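Local coordinates for 47 KDA membrane antigen (Treponema pallidum, PDB 1O75), which shows zinc-stimulated carboxypeptidase activity on synthetic depsipeptides, binds penicillin, and may act as a D,D-carboxypeptidase that lowers peptidoglycan cross-linking, at residues E72-K77 against I147-V152; S227-S232 against C296-G301; P371-D376 against A388-G393. The protein carries 2 engineered substitutions. One frame throughout, in Å; residues are numbered along the deposited sequence.

Interaction 1. Residues E72-K77 against I147-V152; sequences EVLGEK and ITNVKV. With XE (xenon), chain G.
A classic beta bulge in an antiparallel strand pair sets this contact, where Thr148 and Asn149 both face Leu74. Leu74 O takes two backbone donors: Thr148 N at 2.7 Å, almost straight and in the carbonyl plane, and Asn149 N at 3.2 Å, tilted from that plane. Before the bulge the pairing is regular, with Glu72 and Lys151 joined by two bonds and Leu74 N reaching Asn149 O at 2.9 Å. On the Val73 face, CG1 of Val73 lies 3.8 Å from CG2 of Val150, and Ala62 of helix 60-65 packs on both valines. Leu74 and Asn149 run side by side on the other face. With CG anti to the backbone N (chi1 178°), Leu74 brings CD2 to 3.3 Å from Asn149 ND2. Beside them, Glu72 lies along the extended Lys151 chain, yet its OE1 remains 4.1 Å from Lys151 NZ, too far for a salt bridge, and bonds to His153 instead. At the bulge itself, Thr148 turns CG2 onto the Glu76 chain at about a right angle, and a water links Thr148 OG1 to Glu76 OE2, which also meets Ser387 of the second subunit. Xenon sits on the Leu74 face, 3.7 Å from Lys151 CB; Met104 completes the xenon pocket, built over an antiparallel pair with a classic bulge.

Interaction 2. Residues S227-S232 against C296-G301; sequences SDAEAS and CGINYG. With XE (xenon), chain F.
Backbone hydrogen bonds carry most of the join between Ala229-Ser232 and Cys296-Ile298, antiparallel strands whose N-to-C directions differ by 169°. Ala231 and Cys296 form a hydrogen-bonded pair closed from both sides, Ala231 N giving to Cys296 O at 2.7 Å and Cys296 N to Ala231 O at 2.8 Å. Ile298 N reaches Ala229 O nearly along the C=O axis. Ile298 O is then approached by two successive amides, Asp228 N at 2.8 Å and, weakly, Ala229 N, which makes a classic beta bulge where the strand of Ala229 begins. Between these bonded pairs Glu230 faces Gly297, their CA atoms 4.0 Å apart.

Side-chain polar contacts take over where the strands end. Asp228 OD2 accepts Tyr300 N at 2.7 Å through its anti lone pair, so the carboxylate holds the chain just as it leaves the sheet. The next bond is local: Asn299 OD1 receives Gly301 N in an Asx turn, while its ND2 is bound to Gly226 O. These strands are the two central members of a four-stranded antiparallel sheet in the Tp47 domain C region, which belongs to the E-set clan of immunoglobulin-like folds.

Apolar contacts lie on the Ala229, Ala231, Cys296 and Ile298 face, against residues of the other sheet such as Leu315 and Phe331. Over one face of the Tyr300 ring sits Asp228 CB, a CH-pi contact 4.1 Å from the centroid, with carboxylate and ring planes 27° apart. Xenon lies on the Cys296 and Ile298 face, 3.4 Å from Cys296 O, in a pocket completed by Tyr260 and Phe331; the hydroxyl of Tyr260 is also hydrogen-bonded to Gly297 O.

Interaction 3. Residues P371-D376 against A388-G393; sequences PKLVSD and ADFTPG
The backbones of Leu373-Val374 and Ala388-Phe390 stay well apart, Leu373 and Ala388 being the nearest pair with 6.3 Å between their CA atoms, and no hydrogen bond joins the two segments; side chains do most of the bridging. Ala388 points its methyl at the other segment and meets both Leu373 and Val374: CB lies 4.2 Å from Leu373 CB and 4.0 Å from Val374 CG2. The valine branch is shared, for the same CG2 approaches Phe390 CZ at 4.1 Å, the two side chains crossing at about a right angle. It owes this reach to a chi1 of 174°, which sets CG1 anti to the backbone N and leaves CG2 beside that N, on the side of Ala388 and the ring.

Here the chain turns a corner within strand 372-378, an outermost strand of a four-stranded antiparallel sheet, and Leu373 and Val374 both face Val365 of strand 362-367 in a classic beta bulge. The bulge sends two consecutive side chains toward the loop that follows strand 382-385, whereas in a regular strand neighbours would alternate between faces.

Phe390 starts off to one side at CB, but its ring leans back toward the strand, and Leu373 CD1 comes to 4.2 Å from Phe390 CD1, approaching the ring obliquely. The ring is held further by Val365 and by Tyr396, which it meets edge-to-face. Leu373 has another neighbour across the dimer seen in the crystal, where Phe225 of the second subunit packs on it.

Along the chain the three contacts come in series, each closing before the next opens, and each belongs to a different sheet of this multi-domain protein. Interaction 1 pairs strands 69-85 and 143-163 of the large mixed sheet, interaction 2 the central strands of a four-stranded sheet, and interaction 3 joins an outermost strand of the C-terminal sheet to the loop leading into strand 396-401. Centres of interactions 1 and 2 are about 25 Å apart, those of interactions 2 and 3 about 28 Å, and those of interactions 1 and 3 about 40 Å. A classic beta bulge lies within interactions 1 and 2, which border separate xenon sites, and beside interaction 3, where it is made with strand 362-367. Interactions 1 and 3 also meet the second subunit.

Interaction 1. Residues E72-K77 against I147-V152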
ATOM      1  N   GLU B  72     -17.424 -21.099  -0.252  1.00 31.39           N
ATOM      2  CA  GLU B  72     -17.105 -22.310  -1.008  1.00 34.68           C
ATOM      3  C   GLU B  72     -16.140 -21.872  -2.092  1.00 35.39           C
ATOM      4  O   GLU B  72     -16.273 -20.773  -2.650  1.00 35.49           O
ATOM      5  CB  GLU B  72     -18.336 -22.933  -1.687  1.00 35.54           C
ATOM      6  CG  GLU B  72     -19.331 -23.573  -0.744  1.00 39.74           C
ATOM      7  CD  GLU B  72     -20.522 -24.139  -1.495  1.00 42.50           C
ATOM      8  OE1 GLU B  72     -21.215 -23.374  -2.196  1.00 42.16           O
ATOM      9  OE2 GLU B  72     -20.759 -25.353  -1.398  1.00 46.51           O
ATOM     10  N   VAL B  73     -15.163 -22.718  -2.393  1.00 33.75           N
ATOM     11  CA  VAL B  73     -14.224 -22.410  -3.445  1.00 34.04           C
ATOM     12  C   VAL B  73     -14.202 -23.570  -4.427  1.00 35.54           C
ATOM     13  O   VAL B  73     -14.430 -24.723  -4.056  1.00 36.42           O
ATOM     14  CB  VAL B  73     -12.788 -22.161  -2.899  1.00 35.01           C
ATOM     15  CG1 VAL B  73     -12.766 -20.882  -2.076  1.00 34.26           C
ATOM     16  CG2 VAL B  73     -12.345 -23.318  -2.036  1.00 33.82           C
ATOM     17  N   LEU B  74     -13.971 -23.234  -5.686  1.00 35.18           N
ATOM     18  CA  LEU B  74     -13.883 -24.198  -6.769  1.00 37.53           C
ATOM     19  C   LEU B  74     -12.460 -24.103  -7.301  1.00 37.25           C
ATOM     20  O   LEU B  74     -11.937 -22.997  -7.476  1.00 36.26           O
ATOM     21  CB  LEU B  74     -14.842 -23.814  -7.895  1.00 38.90           C
ATOM     22  CG  LEU B  74     -14.808 -24.716  -9.131  1.00 42.91           C
ATOM     23  CD1 LEU B  74     -15.519 -26.023  -8.789  1.00 41.69           C
ATOM     24  CD2 LEU B  74     -15.507 -24.030 -10.313  1.00 43.80           C
ATOM     25  N   GLY B  75     -11.841 -25.250  -7.567  1.00 37.33           N
ATOM     26  CA  GLY B  75     -10.485 -25.246  -8.093  1.00 36.35           C
ATOM     27  C   GLY B  75     -10.252 -26.277  -9.183  1.00 37.61           C
ATOM     28  O   GLY B  75     -11.029 -27.234  -9.314  1.00 35.48           O
ATOM     29  N   GLU B  76      -9.193 -26.079  -9.969  1.00 36.31           N
ATOM     30  CA  GLU B  76      -8.848 -26.999 -11.051  1.00 38.19           C
ATOM     31  C   GLU B  76      -7.627 -27.814 -10.654  1.00 39.12           C
ATOM     32  O   GLU B  76      -6.682 -27.289 -10.046  1.00 36.31           O
ATOM     33  CB  GLU B  76      -8.525 -26.245 -12.335  1.00 39.41           C
ATOM     34  CG  GLU B  76      -9.591 -25.294 -12.771  1.00 41.80           C
ATOM     35  CD  GLU B  76      -9.234 -24.564 -14.041  1.00 43.70           C
ATOM     36  OE1 GLU B  76      -8.033 -24.317 -14.282  1.00 44.28           O
ATOM     37  OE2 GLU B  76     -10.160 -24.220 -14.795  1.00 46.23           O
ATOM     38  N   LYS B  77      -7.640 -29.093 -11.010  1.00 37.71           N
ATOM     39  CA  LYS B  77      -6.526 -29.969 -10.669  1.00 38.49           C
ATOM     40  C   LYS B  77      -5.193 -29.423 -11.140  1.00 33.79           C
ATOM     41  O   LYS B  77      -5.033 -29.013 -12.295  1.00 35.20           O
ATOM     42  CB  LYS B  77      -6.722 -31.372 -11.262  1.00 41.10           C
ATOM     43  CG  LYS B  77      -5.628 -32.345 -10.810  1.00 45.87           C
ATOM     44  CD  LYS B  77      -5.663 -33.614 -11.644  1.00 49.92           C
ATOM     45  CE  LYS B  77      -4.500 -34.536 -11.327  1.00 52.52           C
ATOM     46  NZ  LYS B  77      -4.470 -35.668 -12.317  1.00 54.46           N
ATOM     47  N   ILE B 147      -7.406 -22.602  -6.987  1.00 36.06           N
ATOM     48  CA  ILE B 147      -8.670 -21.875  -6.832  1.00 33.41           C
ATOM     49  C   ILE B 147      -9.027 -21.075  -8.077  1.00 33.16           C
ATOM     50  O   ILE B 147      -8.191 -20.355  -8.624  1.00 34.97           O
ATOM     51  CB  ILE B 147      -8.593 -20.932  -5.609  1.00 32.62           C
ATOM     52  CG1 ILE B 147      -8.510 -21.781  -4.342  1.00 32.61           C
ATOM     53  CG2 ILE B 147      -9.829 -19.974  -5.584  1.00 32.95           C
ATOM     54  CD1 ILE B 147      -8.182 -21.011  -3.067  1.00 29.43           C
ATOM     55  N   THR B 148     -10.257 -21.225  -8.562  1.00 33.06           N
ATOM     56  CA  THR B 148     -10.679 -20.453  -9.730  1.00 35.20           C
ATOM     57  C   THR B 148     -11.962 -19.639  -9.483  1.00 34.65           C
ATOM     58  O   THR B 148     -12.221 -18.648 -10.174  1.00 34.93           O
ATOM     59  CB  THR B 148     -10.930 -21.348 -10.951  1.00 35.64           C
ATOM     60  OG1 THR B 148     -11.916 -22.335 -10.618  1.00 34.42           O
ATOM     61  CG2 THR B 148      -9.632 -22.018 -11.398  1.00 37.28           C
ATOM     62  N   ASN B 149     -12.763 -20.069  -8.511  1.00 34.67           N
ATOM     63  CA  ASN B 149     -14.017 -19.381  -8.195  1.00 35.44           C
ATOM     64  C   ASN B 149     -14.288 -19.445  -6.714  1.00 35.48           C
ATOM     65  O   ASN B 149     -13.838 -20.365  -6.025  1.00 32.65           O
ATOM     66  CB  ASN B 149     -15.208 -20.031  -8.917  1.00 37.48           C
ATOM     67  CG  ASN B 149     -15.084 -19.980 -10.415  1.00 42.11           C
ATOM     68  OD1 ASN B 149     -15.544 -19.040 -11.065  1.00 41.97           O
ATOM     69  ND2 ASN B 149     -14.434 -20.996 -10.980  1.00 44.07           N
ATOM     70  N   VAL B 150     -15.046 -18.465  -6.224  1.00 33.44           N
ATOM     71  CA  VAL B 150     -15.410 -18.422  -4.822  1.00 34.38           C
ATOM     72  C   VAL B 150     -16.883 -18.044  -4.761  1.00 35.98           C
ATOM     73  O   VAL B 150     -17.370 -17.259  -5.581  1.00 34.37           O
ATOM     74  CB  VAL B 150     -14.579 -17.384  -4.048  1.00 35.62           C
ATOM     75  CG1 VAL B 150     -14.992 -17.376  -2.583  1.00 35.09           C
ATOM     76  CG2 VAL B 150     -13.083 -17.726  -4.172  1.00 40.31           C
ATOM     77  N   LYS B 151     -17.587 -18.617  -3.800  1.00 35.62           N
ATOM     78  CA  LYS B 151     -19.005 -18.346  -3.639  1.00 37.35           C
ATOM     79  C   LYS B 151     -19.205 -18.083  -2.159  1.00 37.04           C
ATOM     80  O   LYS B 151     -18.842 -18.914  -1.329  1.00 35.99           O
ATOM     81  CB  LYS B 151     -19.818 -19.563  -4.101  1.00 39.67           C
ATOM     82  CG  LYS B 151     -21.325 -19.407  -4.014  1.00 45.12           C
ATOM     83  CD  LYS B 151     -22.038 -20.609  -4.617  1.00 47.82           C
ATOM     84  CE  LYS B 151     -23.475 -20.701  -4.126  1.00 53.76           C
ATOM     85  NZ  LYS B 151     -24.203 -21.913  -4.647  1.00 56.01           N
ATOM     86  N   VAL B 152     -19.733 -16.902  -1.831  1.00 33.43           N
ATOM     87  CA  VAL B 152     -19.973 -16.529  -0.446  1.00 33.52           C
ATOM     88  C   VAL B 152     -21.493 -16.431  -0.216  1.00 34.35           C
ATOM     89  O   VAL B 152     -22.175 -15.674  -0.907  1.00 34.53           O
ATOM     90  CB  VAL B 152     -19.296 -15.188  -0.145  1.00 33.24           C
ATOM     91  CG1 VAL B 152     -19.350 -14.908   1.366  1.00 32.53           C
ATOM     92  CG2 VAL B 152     -17.841 -15.226  -0.651  1.00 34.96           C
TER
HETATM   93 XE    XE G1416     -17.560 -21.890  -5.924  0.50 45.45          XE
HETATM   94  O   HOH W   1     -12.503 -23.534 -13.067  1.00 55.16           O

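Interaction 2. Residues S227-S232 against C296-G301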
ATOM      1  N   SER B 227     -16.988  -0.224  -9.377  1.00 40.95           N
ATOM      2  CA  SER B 227     -17.641   0.733  -8.488  1.00 39.17           C
ATOM      3  C   SER B 227     -17.805   2.121  -9.124  1.00 35.62           C
ATOM      4  O   SER B 227     -16.896   2.635  -9.762  1.00 35.18           O
ATOM      5  CB  SER B 227     -16.857   0.889  -7.170  1.00 40.49           C
ATOM      6  OG  SER B 227     -16.937  -0.287  -6.373  1.00 43.16           O
ATOM      7  N   ASP B 228     -18.979   2.714  -8.964  1.00 32.00           N
ATOM      8  CA  ASP B 228     -19.214   4.078  -9.436  1.00 31.09           C
ATOM      9  C   ASP B 228     -18.507   5.023  -8.471  1.00 30.43           C
ATOM     10  O   ASP B 228     -17.988   6.079  -8.856  1.00 31.27           O
ATOM     11  CB  ASP B 228     -20.718   4.378  -9.445  1.00 31.82           C
ATOM     12  CG  ASP B 228     -21.395   3.768 -10.646  1.00 31.79           C
ATOM     13  OD1 ASP B 228     -20.740   3.786 -11.710  1.00 36.65           O
ATOM     14  OD2 ASP B 228     -22.534   3.277 -10.535  1.00 29.82           O
ATOM     15  N   ALA B 229     -18.485   4.626  -7.201  1.00 27.11           N
ATOM     16  CA  ALA B 229     -17.840   5.422  -6.170  1.00 26.76           C
ATOM     17  C   ALA B 229     -17.460   4.511  -5.023  1.00 25.84           C
ATOM     18  O   ALA B 229     -18.086   3.480  -4.805  1.00 24.03           O
ATOM     19  CB  ALA B 229     -18.794   6.535  -5.669  1.00 27.79           C
ATOM     20  N   GLU B 230     -16.453   4.918  -4.270  1.00 27.19           N
ATOM     21  CA  GLU B 230     -15.985   4.102  -3.179  1.00 30.82           C
ATOM     22  C   GLU B 230     -15.478   4.964  -2.038  1.00 29.81           C
ATOM     23  O   GLU B 230     -14.953   6.054  -2.269  1.00 31.12           O
ATOM     24  CB  GLU B 230     -14.891   3.176  -3.717  1.00 35.58           C
ATOM     25  CG  GLU B 230     -14.143   2.393  -2.672  1.00 49.24           C
ATOM     26  CD  GLU B 230     -12.946   3.164  -2.111  1.00 57.10           C
ATOM     27  OE1 GLU B 230     -12.185   2.580  -1.301  1.00 63.09           O
ATOM     28  OE2 GLU B 230     -12.763   4.351  -2.476  1.00 61.34           O
ATOM     29  N   ALA B 231     -15.654   4.486  -0.809  1.00 26.57           N
ATOM     30  CA  ALA B 231     -15.186   5.225   0.355  1.00 28.54           C
ATOM     31  C   ALA B 231     -14.209   4.342   1.100  1.00 28.88           C
ATOM     32  O   ALA B 231     -14.454   3.143   1.269  1.00 27.98           O
ATOM     33  CB  ALA B 231     -16.366   5.595   1.279  1.00 28.47           C
ATOM     34  N   SER B 232     -13.095   4.932   1.515  1.00 29.03           N
ATOM     35  CA  SER B 232     -12.067   4.227   2.257  1.00 31.61           C
ATOM     36  C   SER B 232     -12.107   4.759   3.671  1.00 30.81           C
ATOM     37  O   SER B 232     -11.704   5.897   3.925  1.00 30.88           O
ATOM     38  CB  SER B 232     -10.685   4.506   1.659  1.00 35.43           C
ATOM     39  OG  SER B 232     -10.537   3.787   0.455  1.00 47.38           O
ATOM     40  N   CYS B 296     -15.712   0.613   1.124  1.00 26.66           N
ATOM     41  CA  CYS B 296     -17.114   0.349   0.788  1.00 28.45           C
ATOM     42  C   CYS B 296     -17.358   0.981  -0.567  1.00 28.37           C
ATOM     43  O   CYS B 296     -17.034   2.148  -0.755  1.00 30.35           O
ATOM     44  CB  CYS B 296     -18.043   1.051   1.796  1.00 28.28           C
ATOM     45  SG  CYS B 296     -17.767   0.539   3.462  1.00 37.87           S
ATOM     46  N   GLY B 297     -17.938   0.226  -1.490  1.00 26.86           N
ATOM     47  CA  GLY B 297     -18.208   0.779  -2.797  1.00 25.73           C
ATOM     48  C   GLY B 297     -19.650   0.602  -3.213  1.00 25.08           C
ATOM     49  O   GLY B 297     -20.402  -0.157  -2.587  1.00 24.47           O
ATOM     50  N   ILE B 298     -20.037   1.276  -4.287  1.00 22.89           N
ATOM     51  CA  ILE B 298     -21.401   1.138  -4.750  1.00 24.78           C
ATOM     52  C   ILE B 298     -21.447   1.281  -6.263  1.00 23.79           C
ATOM     53  O   ILE B 298     -20.623   1.972  -6.854  1.00 24.83           O
ATOM     54  CB  ILE B 298     -22.310   2.212  -4.089  1.00 25.56           C
ATOM     55  CG1 ILE B 298     -23.783   1.913  -4.372  1.00 24.06           C
ATOM     56  CG2 ILE B 298     -21.940   3.628  -4.610  1.00 23.63           C
ATOM     57  CD1 ILE B 298     -24.733   2.883  -3.646  1.00 26.16           C
ATOM     58  N   ASN B 299     -22.367   0.568  -6.886  1.00 25.18           N
ATOM     59  CA  ASN B 299     -22.574   0.709  -8.328  1.00 26.82           C
ATOM     60  C   ASN B 299     -24.060   1.003  -8.420  1.00 25.00           C
ATOM     61  O   ASN B 299     -24.876   0.157  -8.093  1.00 26.03           O
ATOM     62  CB  ASN B 299     -22.259  -0.570  -9.103  1.00 27.74           C
ATOM     63  CG  ASN B 299     -22.444  -0.382 -10.597  1.00 31.18           C
ATOM     64  OD1 ASN B 299     -23.564  -0.159 -11.063  1.00 29.83           O
ATOM     65  ND2 ASN B 299     -21.347  -0.457 -11.354  1.00 28.00           N
ATOM     66  N   TYR B 300     -24.405   2.206  -8.866  1.00 26.23           N
ATOM     67  CA  TYR B 300     -25.812   2.610  -8.916  1.00 26.47           C
ATOM     68  C   TYR B 300     -26.694   1.694  -9.745  1.00 27.93           C
ATOM     69  O   TYR B 300     -27.909   1.683  -9.584  1.00 27.62           O
ATOM     70  CB  TYR B 300     -25.911   4.049  -9.429  1.00 26.16           C
ATOM     71  CG  TYR B 300     -25.040   5.009  -8.641  1.00 26.88           C
ATOM     72  CD1 TYR B 300     -24.219   5.935  -9.295  1.00 25.91           C
ATOM     73  CD2 TYR B 300     -25.038   4.992  -7.232  1.00 28.09           C
ATOM     74  CE1 TYR B 300     -23.415   6.822  -8.576  1.00 25.30           C
ATOM     75  CE2 TYR B 300     -24.244   5.878  -6.502  1.00 25.96           C
ATOM     76  CZ  TYR B 300     -23.436   6.791  -7.182  1.00 25.64           C
ATOM     77  OH  TYR B 300     -22.659   7.676  -6.472  1.00 26.79           O
ATOM     78  N   GLY B 301     -26.079   0.907 -10.624  1.00 27.88           N
ATOM     79  CA  GLY B 301     -26.861   0.022 -11.474  1.00 26.74           C
ATOM     80  C   GLY B 301     -27.154  -1.362 -10.937  1.00 29.34           C
ATOM     81  O   GLY B 301     -27.851  -2.128 -11.594  1.00 28.76           O
TER
HETATM   82 XE    XE F1415     -20.233   3.291  -0.617  0.50 34.76          XE

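Interaction 3. Residues P371-D376 against A388-G393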
ATOM      1  N   PRO B 371       5.273   4.185 -12.249  1.00 65.73           N
ATOM      2  CA  PRO B 371       5.091   5.209 -11.213  1.00 64.66           C
ATOM      3  C   PRO B 371       4.571   6.474 -11.888  1.00 62.82           C
ATOM      4  O   PRO B 371       4.791   6.667 -13.075  1.00 62.47           O
ATOM      5  CB  PRO B 371       6.502   5.403 -10.662  1.00 64.51           C
ATOM      6  CG  PRO B 371       7.151   4.069 -10.898  1.00 65.54           C
ATOM      7  CD  PRO B 371       6.668   3.712 -12.277  1.00 65.15           C
ATOM      8  N   LYS B 372       3.893   7.330 -11.133  1.00 62.56           N
ATOM      9  CA  LYS B 372       3.341   8.568 -11.676  1.00 62.57           C
ATOM     10  C   LYS B 372       4.422   9.537 -12.115  1.00 61.90           C
ATOM     11  O   LYS B 372       5.424   9.716 -11.420  1.00 61.80           O
ATOM     12  CB  LYS B 372       2.458   9.269 -10.633  1.00 63.13           C
ATOM     13  CG  LYS B 372       1.148   8.564 -10.329  1.00 64.49           C
ATOM     14  CD  LYS B 372       0.404   9.256  -9.194  1.00 67.30           C
ATOM     15  CE  LYS B 372      -0.878   8.503  -8.840  1.00 69.51           C
ATOM     16  NZ  LYS B 372      -1.545   9.065  -7.623  1.00 71.94           N
ATOM     17  N   LEU B 373       4.219  10.157 -13.274  1.00 61.25           N
ATOM     18  CA  LEU B 373       5.164  11.150 -13.777  1.00 60.83           C
ATOM     19  C   LEU B 373       4.676  12.493 -13.262  1.00 59.98           C
ATOM     20  O   LEU B 373       5.459  13.397 -12.986  1.00 59.57           O
ATOM     21  CB  LEU B 373       5.175  11.178 -15.305  1.00 61.60           C
ATOM     22  CG  LEU B 373       5.473   9.890 -16.077  1.00 63.27           C
ATOM     23  CD1 LEU B 373       5.765  10.264 -17.522  1.00 63.31           C
ATOM     24  CD2 LEU B 373       6.670   9.154 -15.478  1.00 63.49           C
ATOM     25  N   VAL B 374       3.359  12.597 -13.126  1.00 59.97           N
ATOM     26  CA  VAL B 374       2.696  13.809 -12.661  1.00 59.85           C
ATOM     27  C   VAL B 374       1.748  13.453 -11.515  1.00 60.05           C
ATOM     28  O   VAL B 374       0.900  12.574 -11.660  1.00 60.07           O
ATOM     29  CB  VAL B 374       1.887  14.442 -13.824  1.00 60.22           C
ATOM     30  CG1 VAL B 374       1.081  15.619 -13.334  1.00 60.26           C
ATOM     31  CG2 VAL B 374       2.833  14.867 -14.943  1.00 60.22           C
ATOM     32  N   SER B 375       1.899  14.121 -10.376  1.00 60.04           N
ATOM     33  CA  SER B 375       1.034  13.870  -9.227  1.00 60.53           C
ATOM     34  C   SER B 375       0.305  15.114  -8.767  1.00 61.12           C
ATOM     35  O   SER B 375       0.930  16.105  -8.390  1.00 60.25           O
ATOM     36  CB  SER B 375       1.827  13.323  -8.042  1.00 61.56           C
ATOM     37  OG  SER B 375       2.082  11.942  -8.192  1.00 64.72           O
ATOM     38  N   ASP B 376      -1.022  15.046  -8.803  1.00 61.47           N
ATOM     39  CA  ASP B 376      -1.876  16.140  -8.366  1.00 61.89           C
ATOM     40  C   ASP B 376      -1.436  17.518  -8.851  1.00 62.40           C
ATOM     41  O   ASP B 376      -1.286  18.441  -8.057  1.00 62.13           O
ATOM     42  CB  ASP B 376      -1.944  16.138  -6.843  1.00 61.52           C
ATOM     43  CG  ASP B 376      -3.138  16.892  -6.323  1.00 61.64           C
ATOM     44  OD1 ASP B 376      -4.238  16.679  -6.877  1.00 60.55           O
ATOM     45  OD2 ASP B 376      -2.980  17.679  -5.364  1.00 61.35           O
ATOM     46  N   ALA B 388       7.509  17.138 -16.659  1.00 75.71           N
ATOM     47  CA  ALA B 388       7.657  15.784 -17.158  1.00 75.63           C
ATOM     48  C   ALA B 388       7.754  15.742 -18.673  1.00 75.71           C
ATOM     49  O   ALA B 388       7.253  16.619 -19.375  1.00 75.54           O
ATOM     50  CB  ALA B 388       6.490  14.924 -16.681  1.00 75.60           C
ATOM     51  N   ASP B 389       8.418  14.706 -19.165  1.00 75.88           N
ATOM     52  CA  ASP B 389       8.597  14.512 -20.592  1.00 76.40           C
ATOM     53  C   ASP B 389       7.804  13.284 -20.982  1.00 76.06           C
ATOM     54  O   ASP B 389       8.080  12.182 -20.512  1.00 76.38           O
ATOM     55  CB  ASP B 389      10.081  14.305 -20.912  1.00 77.08           C
ATOM     56  CG  ASP B 389      10.897  15.567 -20.707  1.00 77.48           C
ATOM     57  OD1 ASP B 389      10.779  16.487 -21.549  1.00 77.60           O
ATOM     58  OD2 ASP B 389      11.646  15.639 -19.705  1.00 76.27           O
ATOM     59  N   PHE B 390       6.808  13.475 -21.834  1.00 76.08           N
ATOM     60  CA  PHE B 390       5.981  12.364 -22.265  1.00 76.39           C
ATOM     61  C   PHE B 390       6.574  11.693 -23.499  1.00 76.48           C
ATOM     62  O   PHE B 390       6.685  12.299 -24.567  1.00 76.33           O
ATOM     63  CB  PHE B 390       4.555  12.856 -22.539  1.00 76.92           C
ATOM     64  CG  PHE B 390       3.896  13.489 -21.338  1.00 77.13           C
ATOM     65  CD1 PHE B 390       3.646  12.738 -20.189  1.00 77.03           C
ATOM     66  CD2 PHE B 390       3.563  14.842 -21.340  1.00 76.99           C
ATOM     67  CE1 PHE B 390       3.076  13.329 -19.059  1.00 77.27           C
ATOM     68  CE2 PHE B 390       2.994  15.442 -20.216  1.00 77.30           C
ATOM     69  CZ  PHE B 390       2.750  14.683 -19.073  1.00 77.35           C
ATOM     70  N   THR B 391       6.966  10.434 -23.326  1.00 76.23           N
ATOM     71  CA  THR B 391       7.558   9.642 -24.396  1.00 76.12           C
ATOM     72  C   THR B 391       6.593   9.455 -25.564  1.00 76.18           C
ATOM     73  O   THR B 391       5.590   8.742 -25.446  1.00 75.75           O
ATOM     74  CB  THR B 391       7.969   8.242 -23.885  1.00 76.05           C
ATOM     75  OG1 THR B 391       8.861   8.377 -22.770  1.00 75.56           O
ATOM     76  CG2 THR B 391       8.655   7.450 -24.992  1.00 75.84           C
ATOM     77  N   PRO B 392       6.882  10.100 -26.712  1.00 75.94           N
ATOM     78  CA  PRO B 392       6.020   9.980 -27.892  1.00 75.28           C
ATOM     79  C   PRO B 392       5.748   8.513 -28.208  1.00 74.67           C
ATOM     80  O   PRO B 392       6.627   7.660 -28.058  1.00 74.57           O
ATOM     81  CB  PRO B 392       6.833  10.679 -28.976  1.00 75.24           C
ATOM     82  CG  PRO B 392       7.483  11.795 -28.209  1.00 75.77           C
ATOM     83  CD  PRO B 392       7.957  11.083 -26.948  1.00 75.82           C
ATOM     84  N   GLY B 393       4.520   8.224 -28.626  1.00 74.18           N
ATOM     85  CA  GLY B 393       4.152   6.857 -28.940  1.00 73.01           C
ATOM     86  C   GLY B 393       3.693   6.087 -27.713  1.00 72.65           C
ATOM     87  O   GLY B 393       3.107   5.011 -27.838  1.00 71.95           O
TER